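Local coordinates for beta-glucoside phosphorylase BglX (PDB 5VQE), which probably cleaves beta-glucosides by transferring their glucosyl group to phosphate, acting as a beta-glucoside phosphorylase of glycoside hydrolase family 3, at residues 405-410 and 441-446; 411-416 and 467-472; 435-440 and 536-541; 496-501 and 521-526. One frame throughout, in Å; residues are numbered along the deposited sequence.

Contact 1: 405-410 and 441-446; sequences LSPQKT and EGFIVH
Pro407 meets the ring of Phe443 at about a right angle, driving the corner of its pyrrolidine into one aromatic face: Pro407 CG sits 3.9 Å from the centroid of the Phe443 ring and only 8° off its normal, a textbook CH-pi contact. The ring reaches this place because Phe443 CG stands anti to its own carbonyl carbon (chi1 -65°), which carries the aromatic group back from the start of strand 444-447 to the loop. Leu405 CB approaches obliquely, 3.8 Å from Phe443 CZ, while the backbone of Thr410 comes in at the ring edge, with Thr410 O 3.0 Å from Phe443 CD1. The loop is curled by an ST turn, in which Gln408 N donates to Ser406 OG over 3.0 Å, and Ser406 O takes the amides of Lys409 and Thr410. Beside the proline, helix 429-441 ends in a Schellman motif with Gly442 at positive phi; Pro407 CG is 3.5 Å from Glu441 O and Pro407 CB 3.6 Å from Gly442 O. Replacing Phe443 with an alanine would probably open a gap against Pro407 and leave it and Leu405 without the ring they pack on. The chemistry is one of apolar burial with a polar exception: Thr410 O is buried with no hydrogen-bonding partner in the model, so the slightly positive aromatic edge probably offers it modest electrostatic compensation.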
loop_
_atom_site.group_PDB
_atom_site.type_symbol
_atom_site.label_atom_id
_atom_site.label_comp_id
_atom_site.label_asym_id
_atom_site.label_seq_id
_atom_site.Cartn_x
_atom_site.Cartn_y
_atom_site.Cartn_z
ATOM N N LEU A 405 -29.065 -0.017 17.597
ATOM C CA LEU A 405 -29.918 -1.117 17.169
ATOM C C LEU A 405 -30.350 -1.959 18.364
ATOM O O LEU A 405 -29.626 -2.090 19.359
ATOM C CB LEU A 405 -29.192 -1.993 16.154
ATOM C CG LEU A 405 -28.719 -1.283 14.886
ATOM C CD1 LEU A 405 -28.001 -2.271 13.988
ATOM C CD2 LEU A 405 -29.893 -0.649 14.146
ATOM N N SER A 406 -31.552 -2.531 18.253
ATOM C CA SER A 406 -32.113 -3.389 19.269
ATOM C C SER A 406 -33.068 -4.387 18.629
ATOM O O SER A 406 -33.917 -3.974 17.821
ATOM C CB SER A 406 -32.861 -2.585 20.327
ATOM O OG SER A 406 -33.657 -3.446 21.118
ATOM N N PRO A 407 -32.980 -5.678 18.970
ATOM C CA PRO A 407 -33.995 -6.626 18.480
ATOM C C PRO A 407 -35.415 -6.214 18.827
ATOM O O PRO A 407 -36.356 -6.630 18.139
ATOM C CB PRO A 407 -33.610 -7.940 19.169
ATOM C CG PRO A 407 -32.175 -7.802 19.500
ATOM C CD PRO A 407 -31.943 -6.353 19.773
ATOM N N GLN A 408 -35.606 -5.402 19.866
ATOM C CA GLN A 408 -36.944 -4.957 20.230
ATOM C C GLN A 408 -37.399 -3.759 19.409
ATOM O O GLN A 408 -38.564 -3.361 19.517
ATOM C CB GLN A 408 -36.994 -4.631 21.722
ATOM C CG GLN A 408 -36.959 -5.870 22.612
ATOM C CD GLN A 408 -35.592 -6.534 22.668
ATOM O OE1 GLN A 408 -34.562 -5.858 22.703
ATOM N NE2 GLN A 408 -35.577 -7.867 22.678
ATOM N N LYS A 409 -36.515 -3.181 18.600
ATOM C CA LYS A 409 -36.902 -2.199 17.598
ATOM C C LYS A 409 -36.945 -2.774 16.187
ATOM O O LYS A 409 -37.814 -2.385 15.402
ATOM C CB LYS A 409 -35.945 -1.003 17.626
ATOM C CG LYS A 409 -36.088 -0.115 18.848
ATOM C CD LYS A 409 -35.318 1.195 18.668
ATOM C CE LYS A 409 -33.807 0.983 18.720
ATOM N NZ LYS A 409 -33.073 2.268 18.490
ATOM N N THR A 410 -36.023 -3.685 15.838
ATOM C CA THR A 410 -35.957 -4.256 14.486
ATOM C C THR A 410 -35.491 -5.713 14.600
ATOM O O THR A 410 -34.295 -6.009 14.517
ATOM C CB THR A 410 -35.033 -3.444 13.583
ATOM O OG1 THR A 410 -33.710 -3.411 14.134
ATOM C CG2 THR A 410 -35.541 -2.011 13.408
ATOM N N GLU A 441 -26.726 -11.235 19.322
ATOM C CA GLU A 441 -27.423 -10.149 20.004
ATOM C C GLU A 441 -28.927 -10.374 20.115
ATOM O O GLU A 441 -29.583 -9.658 20.879
ATOM C CB GLU A 441 -27.184 -8.818 19.277
ATOM C CG GLU A 441 -25.734 -8.358 19.228
ATOM C CD GLU A 441 -25.156 -8.039 20.600
ATOM O OE1 GLU A 441 -25.889 -7.495 21.458
ATOM O OE2 GLU A 441 -23.962 -8.334 20.809
ATOM N N GLY A 442 -29.489 -11.320 19.360
ATOM C CA GLY A 442 -30.921 -11.563 19.356
ATOM C C GLY A 442 -31.629 -11.189 18.070
ATOM O O GLY A 442 -32.858 -11.309 18.004
ATOM N N PHE A 443 -30.913 -10.733 17.048
ATOM C CA PHE A 443 -31.552 -10.456 15.769
ATOM C C PHE A 443 -31.742 -11.740 14.968
ATOM O O PHE A 443 -30.950 -12.685 15.061
ATOM C CB PHE A 443 -30.721 -9.469 14.944
ATOM C CG PHE A 443 -30.617 -8.097 15.552
ATOM C CD1 PHE A 443 -31.680 -7.215 15.492
ATOM C CD2 PHE A 443 -29.450 -7.686 16.172
ATOM C CE1 PHE A 443 -31.580 -5.953 16.044
ATOM C CE2 PHE A 443 -29.350 -6.422 16.725
ATOM C CZ PHE A 443 -30.409 -5.560 16.658
ATOM N N ILE A 444 -32.808 -11.766 14.173
ATOM C CA ILE A 444 -32.969 -12.763 13.125
ATOM C C ILE A 444 -32.429 -12.157 11.839
ATOM O O ILE A 444 -32.841 -11.061 11.443
ATOM C CB ILE A 444 -34.440 -13.185 12.981
ATOM C CG1 ILE A 444 -34.878 -13.945 14.235
ATOM C CG2 ILE A 444 -34.635 -14.032 11.734
ATOM C CD1 ILE A 444 -36.349 -14.249 14.288
ATOM N N VAL A 445 -31.486 -12.847 11.206
ATOM C CA VAL A 445 -30.735 -12.291 10.085
ATOM C C VAL A 445 -30.703 -13.302 8.954
ATOM O O VAL A 445 -30.173 -14.408 9.123
ATOM C CB VAL A 445 -29.302 -11.906 10.487
ATOM C CG1 VAL A 445 -28.618 -11.135 9.343
ATOM C CG2 VAL A 445 -29.309 -11.072 11.750
ATOM N N HIS A 446 -31.247 -12.919 7.797
ATOM C CA HIS A 446 -31.127 -13.694 6.574
ATOM C C HIS A 446 -30.308 -12.920 5.552
ATOM O O HIS A 446 -30.323 -11.685 5.526
ATOM C CB HIS A 446 -32.494 -14.009 5.954
ATOM C CG HIS A 446 -33.336 -14.940 6.765
ATOM N ND1 HIS A 446 -34.116 -14.511 7.816
ATOM C CD2 HIS A 446 -33.527 -16.276 6.674
ATOM C CE1 HIS A 446 -34.752 -15.546 8.339
ATOM N NE2 HIS A 446 -34.411 -16.628 7.665
#

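Contact 2: 411-416 and 467-472; sequences KRIILV and TDLFIY
Asp468 grips strand 412-416 twice: Asp468 OD2 accepts from Arg412 N through its anti lone pair, over 2.8 Å with an N-H...O angle of 158°, and Asp468 N returns a bond of 2.9 Å to Arg412 O. The Asp468 carboxylate thus holds a backbone amide, whereas the Arg412 side chain turns elsewhere, its NE bound to Asp466 O. Leu469 N adds only a weak bond to Arg412 O. From here a regular parallel ladder takes over: Ile414 N to Leu469 O, Ile471 N to Ile414 O at 2.9 Å, and Val416 N to Ile471 O. Outward from the backbone, Val416 lies over one face of the Tyr472 ring, shifted toward its rim, with Val416 CB 3.8 Å from the centroid in a CH-pi contact. Ile414 runs beside Phe470, its CG2 3.8 Å from Phe470 CE1, while its CD1 packs tightly on Thr467, 3.5 Å from Thr467 CG2. Ile414 CG1 stands anti to the carbonyl carbon (chi1 -70°), which points that end at the threonine. On the opposite face Ile413 bridges Leu469 and Ile471. That face is covered by helix 429-441 through Phe434 and Leu438, whereas Ile414 and Phe470 reach the loop residues Val451 and Val504. Strand 444-447 flanks the pair beside 412-419 and strand 506-510 beside 469-475, placing the contact inside a largely parallel alpha/beta sheet.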
loop_
_atom_site.group_PDB
_atom_site.type_symbol
_atom_site.label_atom_id
_atom_site.label_comp_id
_atom_site.label_asym_id
_atom_site.label_seq_id
_atom_site.Cartn_x
_atom_site.Cartn_y
_atom_site.Cartn_z
ATOM N N LYS A 411 -36.452 -6.629 14.744
ATOM C CA LYS A 411 -36.103 -8.030 14.971
ATOM C C LYS A 411 -35.527 -8.678 13.715
ATOM O O LYS A 411 -34.512 -9.381 13.780
ATOM C CB LYS A 411 -37.331 -8.807 15.459
ATOM C CG LYS A 411 -37.097 -10.296 15.699
ATOM C CD LYS A 411 -36.131 -10.579 16.856
ATOM C CE LYS A 411 -36.591 -9.932 18.153
ATOM N NZ LYS A 411 -38.066 -10.067 18.384
ATOM N N ARG A 412 -36.168 -8.477 12.564
ATOM C CA ARG A 412 -35.822 -9.210 11.351
ATOM C C ARG A 412 -34.953 -8.343 10.445
ATOM O O ARG A 412 -35.353 -7.243 10.051
ATOM C CB ARG A 412 -37.084 -9.674 10.629
ATOM C CG ARG A 412 -37.929 -10.635 11.458
ATOM C CD ARG A 412 -39.098 -11.190 10.656
ATOM N NE ARG A 412 -38.633 -12.005 9.538
ATOM C CZ ARG A 412 -38.362 -13.304 9.606
ATOM N NH1 ARG A 412 -38.517 -13.969 10.746
ATOM N NH2 ARG A 412 -37.930 -13.938 8.527
ATOM N N ILE A 413 -33.769 -8.847 10.114
ATOM C CA ILE A 413 -32.773 -8.110 9.349
ATOM C C ILE A 413 -32.461 -8.894 8.082
ATOM O O ILE A 413 -32.276 -10.115 8.125
ATOM C CB ILE A 413 -31.485 -7.875 10.170
ATOM C CG1 ILE A 413 -31.757 -6.909 11.322
ATOM C CG2 ILE A 413 -30.361 -7.341 9.274
ATOM C CD1 ILE A 413 -30.587 -6.749 12.274
ATOM N N ILE A 414 -32.394 -8.188 6.960
ATOM C CA ILE A 414 -31.850 -8.736 5.725
ATOM C C ILE A 414 -30.463 -8.146 5.551
ATOM O O ILE A 414 -30.306 -6.919 5.510
ATOM C CB ILE A 414 -32.740 -8.426 4.510
ATOM C CG1 ILE A 414 -34.047 -9.221 4.584
ATOM C CG2 ILE A 414 -32.010 -8.777 3.221
ATOM C CD1 ILE A 414 -35.051 -8.865 3.467
ATOM N N LEU A 415 -29.461 -9.014 5.441
ATOM C CA LEU A 415 -28.070 -8.604 5.315
ATOM C C LEU A 415 -27.662 -8.737 3.856
ATOM O O LEU A 415 -27.794 -9.815 3.268
ATOM C CB LEU A 415 -27.162 -9.453 6.205
ATOM C CG LEU A 415 -25.670 -9.099 6.247
ATOM C CD1 LEU A 415 -25.464 -7.664 6.692
ATOM C CD2 LEU A 415 -24.925 -10.059 7.177
ATOM N N VAL A 416 -27.174 -7.643 3.283
ATOM C CA VAL A 416 -26.885 -7.549 1.857
ATOM C C VAL A 416 -25.389 -7.342 1.723
ATOM O O VAL A 416 -24.865 -6.277 2.079
ATOM C CB VAL A 416 -27.658 -6.412 1.179
ATOM C CG1 VAL A 416 -27.411 -6.429 -0.318
ATOM C CG2 VAL A 416 -29.132 -6.521 1.479
ATOM N N THR A 467 -39.633 -7.946 7.079
ATOM C CA THR A 467 -38.348 -7.267 7.211
ATOM C C THR A 467 -38.507 -5.991 8.018
ATOM O O THR A 467 -39.330 -5.133 7.684
ATOM C CB THR A 467 -37.757 -6.923 5.840
ATOM O OG1 THR A 467 -38.047 -7.977 4.920
ATOM C CG2 THR A 467 -36.255 -6.745 5.959
ATOM N N ASP A 468 -37.698 -5.864 9.066
ATOM C CA ASP A 468 -37.660 -4.655 9.869
ATOM C C ASP A 468 -36.472 -3.758 9.541
ATOM O O ASP A 468 -36.534 -2.551 9.816
ATOM C CB ASP A 468 -37.637 -5.039 11.354
ATOM C CG ASP A 468 -38.821 -5.922 11.732
ATOM O OD1 ASP A 468 -39.965 -5.453 11.590
ATOM O OD2 ASP A 468 -38.612 -7.090 12.123
ATOM N N LEU A 469 -35.416 -4.303 8.937
ATOM C CA LEU A 469 -34.191 -3.542 8.707
ATOM C C LEU A 469 -33.366 -4.203 7.608
ATOM O O LEU A 469 -33.208 -5.429 7.598
ATOM C CB LEU A 469 -33.378 -3.448 10.006
ATOM C CG LEU A 469 -31.987 -2.803 9.934
ATOM C CD1 LEU A 469 -32.079 -1.311 9.640
ATOM C CD2 LEU A 469 -31.243 -3.058 11.250
ATOM N N PHE A 470 -32.847 -3.390 6.689
ATOM C CA PHE A 470 -31.810 -3.799 5.753
ATOM C C PHE A 470 -30.470 -3.334 6.306
ATOM O O PHE A 470 -30.346 -2.181 6.730
ATOM C CB PHE A 470 -32.011 -3.166 4.367
ATOM C CG PHE A 470 -33.020 -3.858 3.487
ATOM C CD1 PHE A 470 -32.686 -5.007 2.784
ATOM C CD2 PHE A 470 -34.284 -3.323 3.318
ATOM C CE1 PHE A 470 -33.608 -5.624 1.945
ATOM C CE2 PHE A 470 -35.214 -3.934 2.480
ATOM C CZ PHE A 470 -34.877 -5.086 1.800
ATOM N N ILE A 471 -29.464 -4.207 6.274
ATOM C CA ILE A 471 -28.086 -3.820 6.561
ATOM C C ILE A 471 -27.218 -4.197 5.371
ATOM O O ILE A 471 -27.278 -5.335 4.894
ATOM C CB ILE A 471 -27.542 -4.474 7.844
ATOM C CG1 ILE A 471 -28.420 -4.098 9.043
ATOM C CG2 ILE A 471 -26.090 -4.013 8.069
ATOM C CD1 ILE A 471 -27.883 -4.577 10.390
ATOM N N TYR A 472 -26.400 -3.246 4.907
ATOM C CA TYR A 472 -25.442 -3.485 3.828
ATOM C C TYR A 472 -24.021 -3.627 4.369
ATOM O O TYR A 472 -23.566 -2.800 5.166
ATOM C CB TYR A 472 -25.494 -2.355 2.799
ATOM C CG TYR A 472 -26.702 -2.463 1.904
ATOM C CD1 TYR A 472 -27.951 -2.083 2.351
ATOM C CD2 TYR A 472 -26.594 -2.983 0.627
ATOM C CE1 TYR A 472 -29.061 -2.203 1.549
ATOM C CE2 TYR A 472 -27.700 -3.106 -0.186
ATOM C CZ TYR A 472 -28.931 -2.711 0.283
ATOM O OH TYR A 472 -30.047 -2.836 -0.517
#

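Contact 3: 435-440 and 536-541; sequences KGLLEK and TVRMMI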
loop_
_atom_site.group_PDB
_atom_site.type_symbol
_atom_site.label_atom_id
_atom_site.label_comp_id
_atom_site.label_asym_id
_atom_site.label_seq_id
_atom_site.Cartn_x
_atom_site.Cartn_y
_atom_site.Cartn_z
ATOM N N LYS A 435 -22.645 -11.469 10.528
ATOM C CA LYS A 435 -23.967 -12.083 10.600
ATOM C C LYS A 435 -24.134 -12.844 11.911
ATOM O O LYS A 435 -25.127 -12.665 12.625
ATOM C CB LYS A 435 -24.182 -13.012 9.403
ATOM C CG LYS A 435 -25.580 -13.647 9.325
ATOM C CD LYS A 435 -25.769 -14.379 8.007
ATOM C CE LYS A 435 -27.193 -14.893 7.821
ATOM N NZ LYS A 435 -27.525 -16.011 8.755
ATOM N N GLY A 436 -23.159 -13.687 12.248
ATOM C CA GLY A 436 -23.250 -14.456 13.483
ATOM C C GLY A 436 -23.331 -13.587 14.723
ATOM O O GLY A 436 -24.060 -13.905 15.666
ATOM N N LEU A 437 -22.572 -12.489 14.753
ATOM C CA LEU A 437 -22.581 -11.631 15.930
ATOM C C LEU A 437 -23.903 -10.893 16.082
ATOM O O LEU A 437 -24.336 -10.646 17.209
ATOM C CB LEU A 437 -21.413 -10.639 15.879
ATOM C CG LEU A 437 -20.010 -11.250 15.967
ATOM C CD1 LEU A 437 -18.954 -10.150 15.905
ATOM C CD2 LEU A 437 -19.826 -12.088 17.233
ATOM N N LEU A 438 -24.566 -10.542 14.974
ATOM C CA LEU A 438 -25.905 -9.971 15.075
ATOM C C LEU A 438 -26.874 -10.986 15.658
ATOM O O LEU A 438 -27.707 -10.651 16.508
ATOM C CB LEU A 438 -26.401 -9.509 13.702
ATOM C CG LEU A 438 -25.803 -8.226 13.126
ATOM C CD1 LEU A 438 -26.316 -8.009 11.707
ATOM C CD2 LEU A 438 -26.145 -7.041 13.991
ATOM N N GLU A 439 -26.778 -12.232 15.202
ATOM C CA GLU A 439 -27.645 -13.281 15.714
ATOM C C GLU A 439 -27.424 -13.484 17.209
ATOM O O GLU A 439 -28.384 -13.651 17.970
ATOM C CB GLU A 439 -27.403 -14.562 14.916
ATOM C CG GLU A 439 -27.951 -14.459 13.484
ATOM C CD GLU A 439 -27.476 -15.562 12.566
ATOM O OE1 GLU A 439 -26.389 -16.125 12.798
ATOM O OE2 GLU A 439 -28.201 -15.873 11.598
ATOM N N LYS A 440 -26.167 -13.425 17.655
ATOM C CA LYS A 440 -25.882 -13.527 19.086
ATOM C C LYS A 440 -26.581 -12.436 19.887
ATOM O O LYS A 440 -26.993 -12.676 21.027
ATOM C CB LYS A 440 -24.369 -13.479 19.316
ATOM N N THR A 536 -12.373 -4.997 13.234
ATOM C CA THR A 536 -13.297 -3.928 12.883
ATOM C C THR A 536 -14.736 -4.409 12.917
ATOM O O THR A 536 -15.635 -3.637 13.268
ATOM C CB THR A 536 -12.947 -3.374 11.503
ATOM O OG1 THR A 536 -11.562 -3.009 11.489
ATOM C CG2 THR A 536 -13.798 -2.155 11.165
ATOM N N VAL A 537 -14.971 -5.673 12.565
ATOM C CA VAL A 537 -16.323 -6.226 12.610
ATOM C C VAL A 537 -16.823 -6.282 14.048
ATOM O O VAL A 537 -17.960 -5.898 14.344
ATOM C CB VAL A 537 -16.354 -7.615 11.947
ATOM C CG1 VAL A 537 -17.647 -8.368 12.294
ATOM C CG2 VAL A 537 -16.212 -7.497 10.423
ATOM N N ARG A 538 -15.984 -6.766 14.966
ATOM C CA ARG A 538 -16.402 -6.856 16.363
ATOM C C ARG A 538 -16.669 -5.475 16.946
ATOM O O ARG A 538 -17.626 -5.292 17.704
ATOM C CB ARG A 538 -15.350 -7.600 17.192
ATOM C CG ARG A 538 -15.185 -9.047 16.792
ATOM C CD ARG A 538 -14.284 -9.823 17.736
ATOM N NE ARG A 538 -14.185 -11.224 17.328
ATOM C CZ ARG A 538 -15.055 -12.178 17.663
ATOM N NH1 ARG A 538 -16.100 -11.906 18.430
ATOM N NH2 ARG A 538 -14.879 -13.417 17.221
ATOM N N MET A 539 -15.846 -4.486 16.606
ATOM C CA MET A 539 -16.073 -3.147 17.145
ATOM C C MET A 539 -17.283 -2.483 16.498
ATOM O O MET A 539 -17.971 -1.683 17.143
ATOM C CB MET A 539 -14.822 -2.283 16.973
ATOM C CG MET A 539 -13.680 -2.638 17.910
ATOM S SD MET A 539 -14.199 -2.718 19.651
ATOM C CE MET A 539 -14.933 -1.121 19.862
ATOM N N MET A 540 -17.566 -2.798 15.236
ATOM C CA MET A 540 -18.796 -2.315 14.621
ATOM C C MET A 540 -20.011 -2.781 15.414
ATOM O O MET A 540 -20.923 -2.000 15.697
ATOM C CB MET A 540 -18.878 -2.809 13.178
ATOM C CG MET A 540 -20.122 -2.354 12.430
ATOM S SD MET A 540 -20.170 -0.579 12.151
ATOM C CE MET A 540 -18.989 -0.439 10.817
ATOM N N ILE A 541 -20.043 -4.069 15.764
ATOM C CA ILE A 541 -21.137 -4.611 16.564
ATOM C C ILE A 541 -21.281 -3.827 17.859
ATOM O O ILE A 541 -22.383 -3.406 18.225
ATOM C CB ILE A 541 -20.907 -6.111 16.828
ATOM C CG1 ILE A 541 -21.225 -6.926 15.572
ATOM C CG2 ILE A 541 -21.729 -6.604 18.027
ATOM C CD1 ILE A 541 -22.710 -6.959 15.186
#
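Leu437 and Leu438 meet Ile541 where two neighbouring helices of the alpha/beta domain, 429-441 and 534-544, pack side by side on one face of the mixed sheet. Their axes approach to 10.3 Å and run roughly the same way, crossing at -29°, a spacing that suits interlocking aliphatic side chains. The tight part centres on Ile541, whose CG1-CD1 branch is shared between the leucines. Ile541 CG1 lies 3.7 Å from Leu437 CB, and with chi2 at -68° the chain bends so that Ile541 CD1 swings to Leu438 CD2, 3.6 Å away. Leu438 and Val537 also reach the sheet, touching Ile471 and Tyr473 respectively, while Phe434 backs Ile541, so this side is buried on the strands.

The fit between the helices is looser at Val537, where Leu437 CD1 keeps 4.2 Å from Val537 CG1. On the outer side the extended chain of Arg538 crosses Leu437 at about a right angle, offering aliphatic carbon while its charged end is held by Glu534 of its own helix. Polar work on helix 429-441 is done on the side turned from the partner: Lys435 NZ forms a salt bridge of 2.9 Å with Glu439 OE2 one turn on, and also reaches Val445 O and the ring of Trp447. Where Leu437 is partly exposed its methyls lie along the arginine, CD1 4.0 Å from Arg538 CG and CD2 3.9 Å from Arg538 NH1.

Contact 4: 496-501 and 521-526; sequences SSPKFV and PMVKTY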
loop_
_atom_site.group_PDB
_atom_site.type_symbol
_atom_site.label_atom_id
_atom_site.label_comp_id
_atom_site.label_asym_id
_atom_site.label_seq_id
_atom_site.Cartn_x
_atom_site.Cartn_y
_atom_site.Cartn_z
ATOM N N SER A 496 -30.742 -5.647 -5.556
ATOM C CA SER A 496 -30.202 -5.692 -4.204
ATOM C C SER A 496 -29.685 -4.343 -3.726
ATOM O O SER A 496 -29.166 -4.257 -2.607
ATOM C CB SER A 496 -29.079 -6.732 -4.104
ATOM O OG SER A 496 -27.925 -6.321 -4.809
ATOM N N SER A 497 -29.818 -3.292 -4.527
ATOM C CA SER A 497 -29.409 -1.969 -4.094
ATOM C C SER A 497 -30.422 -1.434 -3.082
ATOM O O SER A 497 -31.493 -2.013 -2.893
ATOM C CB SER A 497 -29.286 -1.036 -5.294
ATOM O OG SER A 497 -30.561 -0.655 -5.753
ATOM N N PRO A 498 -30.110 -0.317 -2.408
ATOM C CA PRO A 498 -31.023 0.213 -1.370
ATOM C C PRO A 498 -32.210 0.939 -1.989
ATOM O O PRO A 498 -32.353 2.162 -1.940
ATOM C CB PRO A 498 -30.106 1.148 -0.567
ATOM C CG PRO A 498 -28.712 0.880 -1.048
ATOM C CD PRO A 498 -28.851 0.434 -2.443
ATOM N N LYS A 499 -33.105 0.174 -2.601
ATOM C CA LYS A 499 -34.140 0.767 -3.428
ATOM C C LYS A 499 -35.453 0.991 -2.689
ATOM O O LYS A 499 -36.398 1.513 -3.288
ATOM C CB LYS A 499 -34.367 -0.108 -4.662
ATOM C CG LYS A 499 -35.140 -1.387 -4.402
ATOM C CD LYS A 499 -35.191 -2.255 -5.661
ATOM C CE LYS A 499 -35.874 -1.520 -6.803
ATOM N NZ LYS A 499 -36.046 -2.373 -8.001
ATOM N N PHE A 500 -35.527 0.648 -1.403
ATOM C CA PHE A 500 -36.753 0.785 -0.626
ATOM C C PHE A 500 -36.499 1.529 0.682
ATOM O O PHE A 500 -37.133 1.249 1.704
ATOM C CB PHE A 500 -37.369 -0.587 -0.346
ATOM C CG PHE A 500 -37.681 -1.381 -1.591
ATOM C CD1 PHE A 500 -38.642 -0.941 -2.488
ATOM C CD2 PHE A 500 -37.035 -2.577 -1.850
ATOM C CE1 PHE A 500 -38.935 -1.671 -3.631
ATOM C CE2 PHE A 500 -37.323 -3.305 -2.980
ATOM C CZ PHE A 500 -38.276 -2.850 -3.876
ATOM N N VAL A 501 -35.601 2.521 0.663
ATOM C CA VAL A 501 -35.197 3.191 1.903
ATOM C C VAL A 501 -36.338 3.962 2.565
ATOM O O VAL A 501 -36.263 4.248 3.764
ATOM C CB VAL A 501 -34.000 4.136 1.656
ATOM C CG1 VAL A 501 -32.766 3.332 1.227
ATOM C CG2 VAL A 501 -34.347 5.222 0.626
ATOM N N PRO A 521 -26.641 7.398 -2.448
ATOM C CA PRO A 521 -26.931 8.674 -1.777
ATOM C C PRO A 521 -28.270 8.699 -1.066
ATOM O O PRO A 521 -28.460 9.536 -0.177
ATOM C CB PRO A 521 -26.894 9.687 -2.928
ATOM C CG PRO A 521 -27.280 8.889 -4.121
ATOM C CD PRO A 521 -26.651 7.536 -3.914
ATOM N N MET A 522 -29.202 7.813 -1.431
ATOM C CA MET A 522 -30.507 7.747 -0.780
ATOM C C MET A 522 -30.430 7.234 0.654
ATOM O O MET A 522 -31.394 7.398 1.411
ATOM C CB MET A 522 -31.443 6.850 -1.597
ATOM C CG MET A 522 -31.127 5.339 -1.544
ATOM S SD MET A 522 -29.643 4.831 -2.439
ATOM C CE MET A 522 -30.213 4.868 -4.135
ATOM N N VAL A 523 -29.318 6.604 1.032
ATOM C CA VAL A 523 -29.195 5.987 2.347
ATOM C C VAL A 523 -29.147 7.073 3.410
ATOM O O VAL A 523 -28.460 8.092 3.254
ATOM C CB VAL A 523 -27.944 5.090 2.384
ATOM C CG1 VAL A 523 -27.506 4.791 3.800
ATOM C CG2 VAL A 523 -28.216 3.772 1.639
ATOM N N LYS A 524 -29.878 6.854 4.505
ATOM C CA LYS A 524 -30.025 7.852 5.556
ATOM C C LYS A 524 -29.074 7.637 6.727
ATOM O O LYS A 524 -28.831 8.583 7.486
ATOM C CB LYS A 524 -31.468 7.858 6.091
ATOM C CG LYS A 524 -32.553 8.067 5.031
ATOM C CD LYS A 524 -33.928 8.235 5.690
ATOM C CE LYS A 524 -35.089 8.097 4.704
ATOM N NZ LYS A 524 -34.934 8.951 3.492
ATOM N N THR A 525 -28.552 6.425 6.902
ATOM C CA THR A 525 -27.555 6.134 7.929
ATOM C C THR A 525 -26.385 5.418 7.266
ATOM O O THR A 525 -26.569 4.367 6.644
ATOM C CB THR A 525 -28.147 5.286 9.061
ATOM O OG1 THR A 525 -29.357 5.895 9.526
ATOM C CG2 THR A 525 -27.171 5.198 10.228
ATOM N N TYR A 526 -25.191 5.993 7.391
ATOM C CA TYR A 526 -24.013 5.533 6.662
ATOM C C TYR A 526 -22.807 5.609 7.581
ATOM O O TYR A 526 -22.591 6.634 8.232
ATOM C CB TYR A 526 -23.777 6.383 5.406
ATOM C CG TYR A 526 -22.572 5.956 4.593
ATOM C CD1 TYR A 526 -22.701 5.052 3.552
ATOM C CD2 TYR A 526 -21.304 6.446 4.880
ATOM C CE1 TYR A 526 -21.599 4.649 2.810
ATOM C CE2 TYR A 526 -20.198 6.053 4.143
ATOM C CZ TYR A 526 -20.351 5.151 3.110
ATOM O OH TYR A 526 -19.254 4.742 2.371
#
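The inverse gamma turn centred on Pro498 presents its proline to Met522 and Val523, so that the loop leading to strand 506-510 leans on the loop that enters strand 525-528. The turn is closed by a weak bond from Lys499 N to Ser497 O. Met522 does most of the reaching. Its CG stands between the backbone N and the carbonyl carbon (chi1 72°), and further bends at chi2 and chi3 fold the sulfur back over the turn, with Met522 CG 3.4 Å from Pro498 O and Met522 SD 4.2 Å from Pro498 CB. Val501 crosses the methionine at about a right angle: its CG1 touches Met522 CG at 3.8 Å, and its CG2 lies 3.8 Å from Met522 O. Deeper in, Val523 CG2 meets Pro498 CB at 3.9 Å, the ring and the valine crossing obliquely. Lys524 contributes only its CE, 4.1 Å from Val501 O. A serine in place of Met522 would probably leave Val501 and Pro498 CB without the apolar chain that lies between them. The contact is purely one of van der Waals packing; next to it Val501 touches Thr506 and Val523 touches Phe508, both of strand 506-510. The proline turn and the methionine together tie the loops that lead into two adjacent parallel strands, 506-510 and 525-528, linked without an intervening helix, in an alpha/beta sheet.

In the fold
After strand 393-397 the chain enters 405-410, which waits for 441-446 to close contact 1. In between it lays down strand 412-419 and helix 429-441, the first halves of contacts 2 and 3. Contacts 1, 2 and 3 therefore cross one another pairwise. Contact 2 closes where strand 469-475 comes to lie beside strand 412-419 in the sheet, and contact 3 closes last, at helix 534-544. Contact 4 opens and closes after contacts 1 and 2, nested within the long loop of contact 3. Its only touch on the others is at contact 2, where Tyr472 OH probably bonds Ser496 O. Together they tie helices 429-441 and 534-544 and the connecting loops to one mixed sheet.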